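Local coordinates for 3-deoxy-d-manno-octulosonic-acid transferase (Acinetobacter baumannii, PDB 4BFC), which probably transfers Kdo from CMP-Kdo to a lipid A precursor in lipopolysaccharide synthesis, the crystallised fragment being its C-terminal CMP-Kdo-binding domain, at residues 99-104 and 122-127; 74-79 and 85-90; 64-69 and 111-116; 40-45 and 105-110. All coordinates share one frame; numbering follows the deposited sequence. Where two conformers were deposited one is given.

Contact 1: 99-104 and 122-127; sequences HRRSMG and LWLWYA
Arg101 reaches across from 99-104 to Trp125 and Leu124 on helix 122-128. The segment leaves strand 98-100 at Arg100, whose carbonyl takes a backbone bond from Met103, with 3.1 Å between Met103 N and Arg100 O. In this short 3-10 turn Arg101 points at the helix. With chi1 at 179° its CG continues away from the backbone N, and a bend at chi2 (61°) then carries the guanidinium past the indole. The evidence for an edge-on approach is threefold. Arg101 NE lies close to the ring plane, 3.7 Å from Trp125 CZ2; Trp125 CH2 stands over one face of the guanidinium, offset toward its rim; and the two planes are 82° apart. The aliphatic part follows the same border, Arg101 CD being 3.9 Å from Trp125 CH2. In the Rossmann-like domain, with the parallel sheet expected of the C-terminal half of a GT-B glycosyltransferase, this contact joins the turn after an edge strand to a helix that follows strand 113-115. Beyond the indole, Arg101 NH2 comes within 3.5 Å of Leu124 CD2, the two side chains crossing near a right angle. The charge of Arg101 is met by a salt bridge from NH2 to Glu121, just before the helix. Further along, Gly104 N bonds to Arg101 O at 2.9 Å, closing the turn behind the arginine.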
# COMPACT_ATOMS: atom_id res chain seq x y z
N HIS A 99 24.36 0.78 -11.27
CA HIS A 99 24.77 -0.28 -10.37
C HIS A 99 23.71 -0.49 -9.33
O HIS A 99 22.87 0.42 -9.04
CB HIS A 99 26.14 0.03 -9.80
CG HIS A 99 27.18 0.15 -10.87
ND1 HIS A 99 27.44 -0.86 -11.76
CD2 HIS A 99 27.92 1.24 -11.29
CE1 HIS A 99 28.37 -0.42 -12.65
NE2 HIS A 99 28.65 0.85 -12.37
N ARG A 100 23.66 -1.72 -8.82
CA ARG A 100 22.51 -2.17 -7.96
C ARG A 100 22.92 -2.69 -6.60
O ARG A 100 23.80 -3.56 -6.48
CB ARG A 100 21.71 -3.28 -8.67
CG ARG A 100 21.19 -2.96 -10.05
CD ARG A 100 20.45 -4.14 -10.62
NE ARG A 100 19.14 -4.22 -9.99
CZ ARG A 100 18.03 -4.78 -10.57
NH1 ARG A 100 18.07 -5.33 -11.79
NH2 ARG A 100 16.84 -4.72 -9.93
N ARG A 101 22.33 -2.15 -5.54
CA ARG A 101 22.57 -2.62 -4.21
C ARG A 101 22.24 -4.13 -4.14
O ARG A 101 22.95 -4.87 -3.48
CB ARG A 101 21.65 -1.84 -3.22
CG ARG A 101 21.75 -2.22 -1.76
CD ARG A 101 23.15 -1.99 -1.21
NE ARG A 101 23.13 -1.90 0.23
CZ ARG A 101 24.22 -1.73 0.96
NH1 ARG A 101 25.40 -1.70 0.35
NH2 ARG A 101 24.11 -1.62 2.28
N SER A 102 21.18 -4.55 -4.82
CA SER A 102 20.78 -5.99 -4.72
C SER A 102 21.80 -6.96 -5.24
O SER A 102 21.69 -8.17 -4.93
CB SER A 102 19.48 -6.24 -5.45
OG SER A 102 19.56 -6.11 -6.84
N MET A 103 22.73 -6.46 -6.06
CA MET A 103 23.81 -7.29 -6.62
C MET A 103 25.13 -7.10 -5.88
O MET A 103 26.22 -7.51 -6.37
CB MET A 103 23.99 -7.00 -8.09
CG MET A 103 22.76 -7.26 -8.92
SD MET A 103 23.07 -6.77 -10.60
CE MET A 103 24.64 -7.57 -11.02
N GLY A 104 25.05 -6.49 -4.70
CA GLY A 104 26.21 -6.14 -3.84
C GLY A 104 27.14 -5.18 -4.56
O GLY A 104 28.35 -5.17 -4.31
N LEU A 122 16.63 3.05 3.56
CA LEU A 122 16.42 4.47 3.25
C LEU A 122 17.29 5.47 4.06
O LEU A 122 17.84 6.46 3.47
CB LEU A 122 14.91 4.80 3.32
CG LEU A 122 14.51 6.10 2.65
CD1 LEU A 122 14.97 6.24 1.19
CD2 LEU A 122 13.04 6.37 2.89
N TRP A 123 17.46 5.27 5.39
CA TRP A 123 18.29 6.11 6.23
C TRP A 123 19.74 6.14 5.77
O TRP A 123 20.36 7.17 5.79
CB TRP A 123 18.23 5.70 7.71
CG TRP A 123 17.02 6.32 8.36
CD1 TRP A 123 15.69 6.12 8.01
CD2 TRP A 123 16.99 7.33 9.44
NE1 TRP A 123 14.86 6.88 8.81
CE2 TRP A 123 15.57 7.63 9.68
CE3 TRP A 123 17.96 7.98 10.21
CZ2 TRP A 123 15.16 8.54 10.66
CZ3 TRP A 123 17.53 8.91 11.19
CH2 TRP A 123 16.16 9.18 11.40
N LEU A 124 20.26 4.98 5.36
CA LEU A 124 21.63 4.96 4.86
C LEU A 124 21.79 5.94 3.66
O LEU A 124 22.77 6.70 3.64
CB LEU A 124 22.03 3.53 4.44
CG LEU A 124 23.35 3.17 3.73
CD1 LEU A 124 24.46 3.71 4.59
CD2 LEU A 124 23.46 1.63 3.51
N TRP A 125 20.88 5.84 2.69
CA TRP A 125 20.96 6.66 1.45
C TRP A 125 20.80 8.12 1.79
O TRP A 125 21.59 8.93 1.34
CB TRP A 125 19.98 6.22 0.40
CG TRP A 125 20.06 4.70 0.23
CD1 TRP A 125 19.04 3.80 0.39
CD2 TRP A 125 21.27 3.90 0.05
NE1 TRP A 125 19.50 2.51 0.28
CE2 TRP A 125 20.83 2.50 0.07
CE3 TRP A 125 22.62 4.19 -0.11
CZ2 TRP A 125 21.72 1.47 -0.07
CZ3 TRP A 125 23.53 3.12 -0.21
CH2 TRP A 125 23.07 1.80 -0.24
N TYR A 126 19.78 8.48 2.57
CA TYR A 126 19.72 9.92 3.01
C TYR A 126 21.03 10.39 3.70
O TYR A 126 21.51 11.48 3.47
CB TYR A 126 18.60 10.12 4.05
CG TYR A 126 17.20 10.07 3.53
CD1 TYR A 126 16.88 10.76 2.35
CD2 TYR A 126 16.18 9.38 4.22
CE1 TYR A 126 15.60 10.78 1.86
CE2 TYR A 126 14.87 9.41 3.72
CZ TYR A 126 14.60 10.10 2.56
OH TYR A 126 13.34 10.15 2.07
N ALA A 127 21.64 9.53 4.52
CA ALA A 127 22.87 9.93 5.23
C ALA A 127 24.06 10.13 4.24
O ALA A 127 25.06 10.76 4.58
CB ALA A 127 23.23 8.90 6.29

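Contact 2: 74-79 and 85-90; sequences CIVVPR and DEVFEI. With SO4 (sulfate ion), chain B.
Arg79 NE donates to O4 of a sulfate ion, probably from the crystallisation liquor, at 2.9 Å and 174° at the hydrogen, so the bond is almost straight. The oxygen lies at the edge of the guanidinium, near its plane, and a bend at chi2 (62°) in an otherwise extended chain turns NE toward it. His80 NE2 is hydrogen-bonded to the same ion. Before Arg79, strand 72-78 meets helix 84-93 through hydrocarbon alone. Val76 and Pro78 both point to the helix, and a single residue, Val87, answers them with both methyls. This is the beta-alpha step of a Rossmann-like domain: helix 84-93 packs on the strand it follows and leads on to strand 98-100, with strand 113-115 lying between the two strands in the sheet. Val87 CG1, anti to its own N at chi1 176°, is 3.9 Å from Val76 CG1. Its other branch lies nearer the proline ring, with Val87 CG2 3.7 Å from Pro78 CG, while Val87 CB is 4.0 Å from that same ring carbon. On the same helix, the Glu86 carboxylate takes hydrogen bonds from the backbone N atoms of Thr168 and Ile169 of a second subunit.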
# COMPACT_ATOMS: atom_id res chain seq x y z
N CYS A 74 23.24 9.86 -9.03
CA CYS A 74 21.85 9.84 -8.45
C CYS A 74 21.57 8.50 -7.82
O CYS A 74 21.57 7.50 -8.50
CB CYS A 74 20.86 10.14 -9.51
SG CYS A 74 19.18 10.16 -8.93
N ILE A 75 21.24 8.53 -6.54
CA ILE A 75 20.72 7.32 -5.84
C ILE A 75 19.19 7.27 -6.06
O ILE A 75 18.50 8.29 -5.81
CB ILE A 75 21.08 7.35 -4.34
CG1 ILE A 75 22.62 7.34 -4.15
CG2 ILE A 75 20.37 6.14 -3.63
CD1 ILE A 75 23.10 7.32 -2.70
N VAL A 76 18.64 6.11 -6.47
CA VAL A 76 17.17 5.96 -6.71
C VAL A 76 16.62 4.89 -5.76
O VAL A 76 17.15 3.79 -5.73
CB VAL A 76 16.90 5.56 -8.19
CG1 VAL A 76 15.41 5.44 -8.39
CG2 VAL A 76 17.44 6.68 -9.11
N VAL A 77 15.62 5.27 -4.95
CA VAL A 77 15.07 4.35 -3.94
C VAL A 77 13.56 4.22 -4.21
O VAL A 77 12.74 4.99 -3.67
CB VAL A 77 15.34 4.84 -2.50
CG1 VAL A 77 15.05 3.69 -1.51
CG2 VAL A 77 16.74 5.47 -2.34
N PRO A 78 13.14 3.33 -5.08
CA PRO A 78 11.69 3.26 -5.41
C PRO A 78 10.88 2.81 -4.16
O PRO A 78 11.40 2.07 -3.24
CB PRO A 78 11.62 2.14 -6.48
CG PRO A 78 13.00 2.27 -7.09
CD PRO A 78 13.90 2.35 -5.90
N ARG A 79 9.67 3.35 -4.00
CA ARG A 79 8.85 3.05 -2.80
C ARG A 79 8.47 1.59 -2.71
O ARG A 79 8.45 0.99 -1.63
CB ARG A 79 7.58 3.92 -2.92
CG ARG A 79 6.58 3.67 -1.77
CD ARG A 79 7.19 4.02 -0.42
NE ARG A 79 6.19 3.90 0.66
CZ ARG A 79 6.45 3.98 1.93
NH1 ARG A 79 7.71 4.17 2.35
NH2 ARG A 79 5.40 3.95 2.80
N ASP A 85 13.00 -4.03 -10.48
CA ASP A 85 13.45 -4.37 -11.83
C ASP A 85 12.89 -3.41 -12.89
O ASP A 85 13.60 -3.11 -13.86
CB ASP A 85 13.06 -5.85 -12.15
CG ASP A 85 13.93 -6.82 -11.43
OD1 ASP A 85 14.99 -6.42 -10.85
OD2 ASP A 85 13.57 -8.00 -11.44
N GLU A 86 11.68 -2.92 -12.70
CA GLU A 86 11.06 -1.89 -13.58
C GLU A 86 11.92 -0.64 -13.66
O GLU A 86 12.18 -0.12 -14.75
CB GLU A 86 9.62 -1.54 -13.17
CG GLU A 86 9.03 -0.26 -13.79
CD GLU A 86 8.72 -0.40 -15.27
OE1 GLU A 86 8.85 -1.54 -15.84
OE2 GLU A 86 8.38 0.64 -15.90
N VAL A 87 12.34 -0.15 -12.51
CA VAL A 87 13.16 1.05 -12.45
C VAL A 87 14.56 0.78 -13.05
O VAL A 87 15.05 1.65 -13.76
CB VAL A 87 13.18 1.58 -11.04
CG1 VAL A 87 14.12 2.79 -10.92
CG2 VAL A 87 11.77 1.98 -10.59
N PHE A 88 15.16 -0.42 -12.81
CA PHE A 88 16.39 -0.75 -13.50
C PHE A 88 16.18 -0.58 -15.02
O PHE A 88 17.03 0.09 -15.68
CB PHE A 88 16.89 -2.15 -13.12
CG PHE A 88 18.25 -2.44 -13.71
CD1 PHE A 88 19.37 -1.75 -13.23
CD2 PHE A 88 18.40 -3.37 -14.75
CE1 PHE A 88 20.63 -1.99 -13.74
CE2 PHE A 88 19.65 -3.61 -15.28
CZ PHE A 88 20.77 -2.91 -14.79
N GLU A 89 15.09 -1.11 -15.57
CA GLU A 89 14.82 -0.94 -17.01
C GLU A 89 14.69 0.52 -17.48
O GLU A 89 15.13 0.86 -18.58
CB GLU A 89 13.63 -1.73 -17.48
CG GLU A 89 13.81 -3.21 -17.35
CD GLU A 89 15.01 -3.69 -18.13
OE1 GLU A 89 15.11 -3.40 -19.34
OE2 GLU A 89 15.87 -4.34 -17.50
N ILE A 90 14.08 1.36 -16.66
CA ILE A 90 13.98 2.82 -16.92
C ILE A 90 15.37 3.40 -17.05
O ILE A 90 15.65 4.16 -18.00
CB ILE A 90 13.17 3.52 -15.81
CG1 ILE A 90 11.70 3.08 -15.86
CG2 ILE A 90 13.32 5.04 -15.88
CD1 ILE A 90 10.85 3.53 -14.64
S SO4 B . 2.23 3.67 -0.73
O1 SO4 B . 1.20 3.69 0.37
O2 SO4 B . 2.42 5.08 -1.18
O3 SO4 B . 1.85 2.90 -1.94
O4 SO4 B . 3.45 3.25 -0.08

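Contact 3: 64-69 and 111-116; sequences PYLNSD and TQVYLA
Gln112 sets its terminal amide against the last turn of helix 54-68, where NE2 gives one hydrogen bond to Leu66 O and one to Asn67 OD1, each 3.1 Å long. Both acceptors lie close to the plane of the Gln112 amide and well apart around NE2, which indicates that each N-H has its own partner. The hydrogen on the OE1 side serves Asn67 and the one on the CG side serves Leu66. The two oxygens are approached differently. The bond to Asn67 OD1 is fairly straight, 163° at the hydrogen, with the side chains crossing near a right angle and their amide planes 43° apart. At Leu66 O, by contrast, the donor stands above the carbonyl, 70° out of its plane. Gln112 can reach both because its chain is extended beyond CG. Asn67 starts by pointing from the helix away from the strand, and only its OD1 end comes back. Gln112 OE1 accepts from Ile97 N, so the buried amide is held at both ends and its rotation should be fixed. Beside the polar pair, Leu66 lays its methyls against the backbone just before the strand: Leu66 CD2 is 3.5 Å from Gln112 O, and Leu66 CD1 is 4.2 Å from Val113 CG2, the two side chains crossing at about a right angle. The contact thus ties the end of helix 54-68 to the start of strand 113-115, which runs between strands 98-100 and 72-78 in the parallel sheet, while Val113 also touches Cys91 of helix 84-93.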
# COMPACT_ATOMS: atom_id res chain seq x y z
N PRO A 64 21.28 14.76 -18.93
CA PRO A 64 22.34 15.62 -19.57
C PRO A 64 23.44 15.99 -18.58
O PRO A 64 24.62 16.02 -18.95
CB PRO A 64 21.60 16.90 -19.95
CG PRO A 64 20.17 16.56 -19.91
CD PRO A 64 19.97 15.42 -18.95
N TYR A 65 23.07 16.30 -17.33
CA TYR A 65 24.07 16.61 -16.34
C TYR A 65 24.90 15.42 -15.88
O TYR A 65 26.10 15.59 -15.58
CB TYR A 65 23.42 17.29 -15.12
CG TYR A 65 22.65 18.55 -15.51
CD1 TYR A 65 23.33 19.78 -15.64
CD2 TYR A 65 21.27 18.51 -15.79
CE1 TYR A 65 22.65 20.92 -15.99
CE2 TYR A 65 20.58 19.67 -16.16
CZ TYR A 65 21.29 20.88 -16.24
OH TYR A 65 20.66 22.08 -16.57
N LEU A 66 24.26 14.24 -15.73
CA LEU A 66 25.00 13.04 -15.33
C LEU A 66 26.03 12.67 -16.44
O LEU A 66 27.10 12.22 -16.10
CB LEU A 66 24.04 11.82 -15.12
CG LEU A 66 23.09 11.91 -13.92
CD1 LEU A 66 22.07 10.79 -13.97
CD2 LEU A 66 23.83 11.83 -12.62
N ASN A 67 25.67 12.91 -17.69
CA ASN A 67 26.61 12.68 -18.85
C ASN A 67 27.74 13.72 -18.90
O ASN A 67 28.93 13.36 -19.14
CB ASN A 67 25.86 12.66 -20.20
CG ASN A 67 24.88 11.50 -20.34
OD1 ASN A 67 25.12 10.45 -19.84
ND2 ASN A 67 23.76 11.72 -21.01
N SER A 68 27.42 14.99 -18.63
CA SER A 68 28.43 16.04 -18.73
C SER A 68 29.33 16.25 -17.50
O SER A 68 30.48 16.66 -17.62
CB SER A 68 27.80 17.35 -19.24
OG SER A 68 27.20 18.09 -18.19
N ASP A 69 28.82 15.90 -16.31
CA ASP A 69 29.49 16.11 -15.06
C ASP A 69 29.51 14.78 -14.33
O ASP A 69 28.52 14.46 -13.65
CB ASP A 69 28.75 17.21 -14.25
CG ASP A 69 29.44 17.54 -12.96
OD1 ASP A 69 30.45 16.90 -12.60
OD2 ASP A 69 28.97 18.49 -12.27
N THR A 111 29.72 5.17 -12.19
CA THR A 111 28.30 5.04 -11.89
C THR A 111 27.60 6.36 -11.99
O THR A 111 28.05 7.37 -11.39
CB THR A 111 28.12 4.62 -10.45
OG1 THR A 111 28.79 3.39 -10.24
CG2 THR A 111 26.58 4.49 -10.13
N GLN A 112 26.50 6.34 -12.71
CA GLN A 112 25.69 7.55 -12.94
C GLN A 112 24.45 7.44 -12.07
O GLN A 112 23.94 8.45 -11.56
CB GLN A 112 25.30 7.66 -14.39
CG GLN A 112 26.52 7.97 -15.28
CD GLN A 112 26.15 8.21 -16.75
OE1 GLN A 112 25.65 7.31 -17.47
NE2 GLN A 112 26.35 9.45 -17.21
N VAL A 113 23.91 6.21 -11.96
CA VAL A 113 22.71 6.01 -11.10
C VAL A 113 23.03 4.80 -10.22
O VAL A 113 23.50 3.77 -10.71
CB VAL A 113 21.45 5.70 -11.94
CG1 VAL A 113 20.21 5.38 -11.03
CG2 VAL A 113 21.13 6.87 -12.88
N TYR A 114 22.80 4.93 -8.93
CA TYR A 114 22.86 3.80 -8.07
C TYR A 114 21.44 3.43 -7.70
O TYR A 114 20.76 4.20 -7.00
CB TYR A 114 23.65 4.19 -6.83
CG TYR A 114 23.97 3.01 -5.98
CD1 TYR A 114 24.84 2.00 -6.42
CD2 TYR A 114 23.36 2.85 -4.71
CE1 TYR A 114 25.14 0.88 -5.61
CE2 TYR A 114 23.67 1.78 -3.87
CZ TYR A 114 24.53 0.77 -4.36
OH TYR A 114 24.81 -0.29 -3.51
N LEU A 115 21.00 2.27 -8.19
CA LEU A 115 19.66 1.78 -7.80
C LEU A 115 19.76 1.08 -6.44
O LEU A 115 20.39 -0.02 -6.30
CB LEU A 115 19.11 0.88 -8.85
CG LEU A 115 17.76 0.25 -8.59
CD1 LEU A 115 16.65 1.31 -8.35
CD2 LEU A 115 17.40 -0.61 -9.81
N ALA A 116 19.19 1.72 -5.43
CA ALA A 116 19.19 1.19 -4.08
C ALA A 116 18.00 0.24 -3.85
O ALA A 116 17.02 0.53 -3.11
CB ALA A 116 19.31 2.33 -3.02

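Contact 4: 40-45 and 105-110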
# COMPACT_ATOMS: atom_id res chain seq x y z
N GLU A 40 33.76 11.55 -1.40
CA GLU A 40 34.21 12.91 -1.03
C GLU A 40 34.19 13.83 -2.26
O GLU A 40 33.79 14.99 -2.17
CB GLU A 40 35.58 12.88 -0.33
CG GLU A 40 36.08 14.25 0.15
CD GLU A 40 35.15 14.97 1.15
OE1 GLU A 40 34.56 14.32 2.05
OE2 GLU A 40 35.02 16.23 1.03
N ASN A 41 34.51 13.29 -3.44
CA ASN A 41 34.45 14.12 -4.65
C ASN A 41 33.32 13.73 -5.60
O ASN A 41 33.43 13.85 -6.83
CB ASN A 41 35.80 14.13 -5.39
CG ASN A 41 36.96 14.46 -4.47
OD1 ASN A 41 37.08 15.58 -3.96
ND2 ASN A 41 37.83 13.49 -4.26
N ARG A 42 32.21 13.24 -5.03
CA ARG A 42 31.02 13.05 -5.81
C ARG A 42 29.97 13.99 -5.19
O ARG A 42 30.09 14.38 -3.98
CB ARG A 42 30.48 11.61 -5.69
CG ARG A 42 31.44 10.51 -6.16
CD ARG A 42 31.80 10.74 -7.62
NE ARG A 42 30.75 10.55 -8.64
CZ ARG A 42 30.38 9.39 -9.16
NH1 ARG A 42 30.97 8.24 -8.75
NH2 ARG A 42 29.50 9.39 -10.15
N GLN A 43 29.03 14.39 -6.02
CA GLN A 43 27.82 15.09 -5.53
C GLN A 43 26.66 14.10 -5.64
O GLN A 43 26.24 13.75 -6.74
CB GLN A 43 27.53 16.33 -6.33
CG GLN A 43 28.55 17.40 -6.10
CD GLN A 43 28.33 18.58 -7.03
OE1 GLN A 43 28.07 18.43 -8.23
NE2 GLN A 43 28.37 19.76 -6.45
N VAL A 44 26.19 13.68 -4.45
CA VAL A 44 25.15 12.62 -4.39
C VAL A 44 23.75 13.25 -4.27
O VAL A 44 23.50 14.01 -3.28
CB VAL A 44 25.37 11.73 -3.17
CG1 VAL A 44 24.28 10.64 -3.11
CG2 VAL A 44 26.77 11.09 -3.32
N VAL A 45 22.93 12.98 -5.28
CA VAL A 45 21.53 13.47 -5.31
C VAL A 45 20.63 12.23 -5.20
O VAL A 45 20.87 11.25 -5.94
CB VAL A 45 21.25 14.34 -6.56
CG1 VAL A 45 22.33 15.44 -6.66
CG2 VAL A 45 21.21 13.60 -7.90
N GLN A 105 26.57 -4.39 -5.46
CA GLN A 105 27.42 -3.38 -6.14
C GLN A 105 27.56 -2.12 -5.30
O GLN A 105 26.75 -1.79 -4.40
CB GLN A 105 26.97 -3.08 -7.53
CG GLN A 105 27.08 -4.32 -8.45
CD GLN A 105 26.51 -4.13 -9.83
OE1 GLN A 105 25.50 -3.50 -10.04
NE2 GLN A 105 27.19 -4.75 -10.83
N SER A 106 28.59 -1.35 -5.69
CA SER A 106 28.91 -0.08 -5.07
C SER A 106 28.77 1.09 -6.10
O SER A 106 28.47 0.90 -7.29
CB SER A 106 30.34 -0.19 -4.54
OG SER A 106 31.28 -0.40 -5.62
N ILE A 107 29.00 2.32 -5.63
CA ILE A 107 29.08 3.44 -6.58
C ILE A 107 30.52 3.50 -7.14
O ILE A 107 31.43 3.72 -6.35
CB ILE A 107 28.71 4.74 -5.82
CG1 ILE A 107 27.17 4.72 -5.55
CG2 ILE A 107 29.12 5.98 -6.65
CD1 ILE A 107 26.61 5.88 -4.66
N HIS A 108 30.67 3.26 -8.44
CA HIS A 108 32.01 3.29 -9.10
C HIS A 108 32.25 4.75 -9.45
O HIS A 108 31.27 5.50 -9.57
CB HIS A 108 32.10 2.39 -10.37
CG HIS A 108 31.58 0.96 -10.23
ND1 HIS A 108 31.43 0.14 -11.30
CD2 HIS A 108 31.16 0.24 -9.12
CE1 HIS A 108 30.93 -1.06 -10.88
NE2 HIS A 108 30.77 -1.00 -9.55
N ALA A 109 33.50 5.20 -9.70
CA ALA A 109 33.66 6.41 -10.52
C ALA A 109 32.68 6.47 -11.73
O ALA A 109 32.22 7.55 -12.05
CB ALA A 109 35.11 6.54 -11.03
N SER A 110 32.42 5.36 -12.45
CA SER A 110 31.61 5.34 -13.64
C SER A 110 30.10 5.40 -13.42
O SER A 110 29.33 5.54 -14.37
CB SER A 110 31.85 4.07 -14.49
OG SER A 110 31.98 2.93 -13.64
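Successive bends at chi2 (-59°) and chi3 (-69°) fold the side chain of Arg42 round, so that its guanidinium turns an edge to the loop 105-110. In this Rossmann-like domain Arg42 stands directly before strand 43-50, and the loop links the parallel strands 98-100 and 113-115, a crossover made here without a helix. The link across the contact is the bond from Arg42 NH1 to His108 O, 2.9 Å long. It is somewhat bent, 145° at the hydrogen, yet His108 O lies at the guanidinium edge and close to its plane; NH1 in turn is tilted moderately from the plane of that carbonyl. Other main-chain oxygens fix the rest of the group: NE bonds to Lys71 O, and NH2 to Thr111 O and Leu72 O. Four carbonyls therefore grip one guanidinium, which should hold it against rotation and draws together the loop, the start of strand 43-50 and the start of strand 72-78. Ala109 O adds a close approach that is not a hydrogen bond, 3.6 Å from Arg42 NH1 and 3.8 Å from Arg42 NH2, oblique to the plane. Ile107 points toward 40-45 and packs a methyl against the guanidinium, again obliquely to its plane. This CG2 branch, set opposite the backbone N across the CA-CB bond, ends with Ile107 CG2 3.6 Å from Arg42 NH1.

Overall arrangement
From the N terminus, 40-45 opens contact 4 at the start of the first strand of the sheet, and 64-69 opens contact 3 at the end of the next helix. Contact 2 then opens and closes between 74-79 and 85-90, nested inside the loops of both. Contact 1 opens at 99-104, after contact 2 has closed. The chain next closes contact 4 at 105-110, contact 3 at 111-116 and contact 1 at 122-127, so contacts 1, 3 and 4 cross one another pairwise. All four reach the same parallel sheet. Contacts 3 and 4, with centres about 9 Å apart, are joined by a probable hydrogen bond between Tyr114 OH and Gln105 O, while Asp85 and Arg100 join contacts 2 and 1 by a salt bridge.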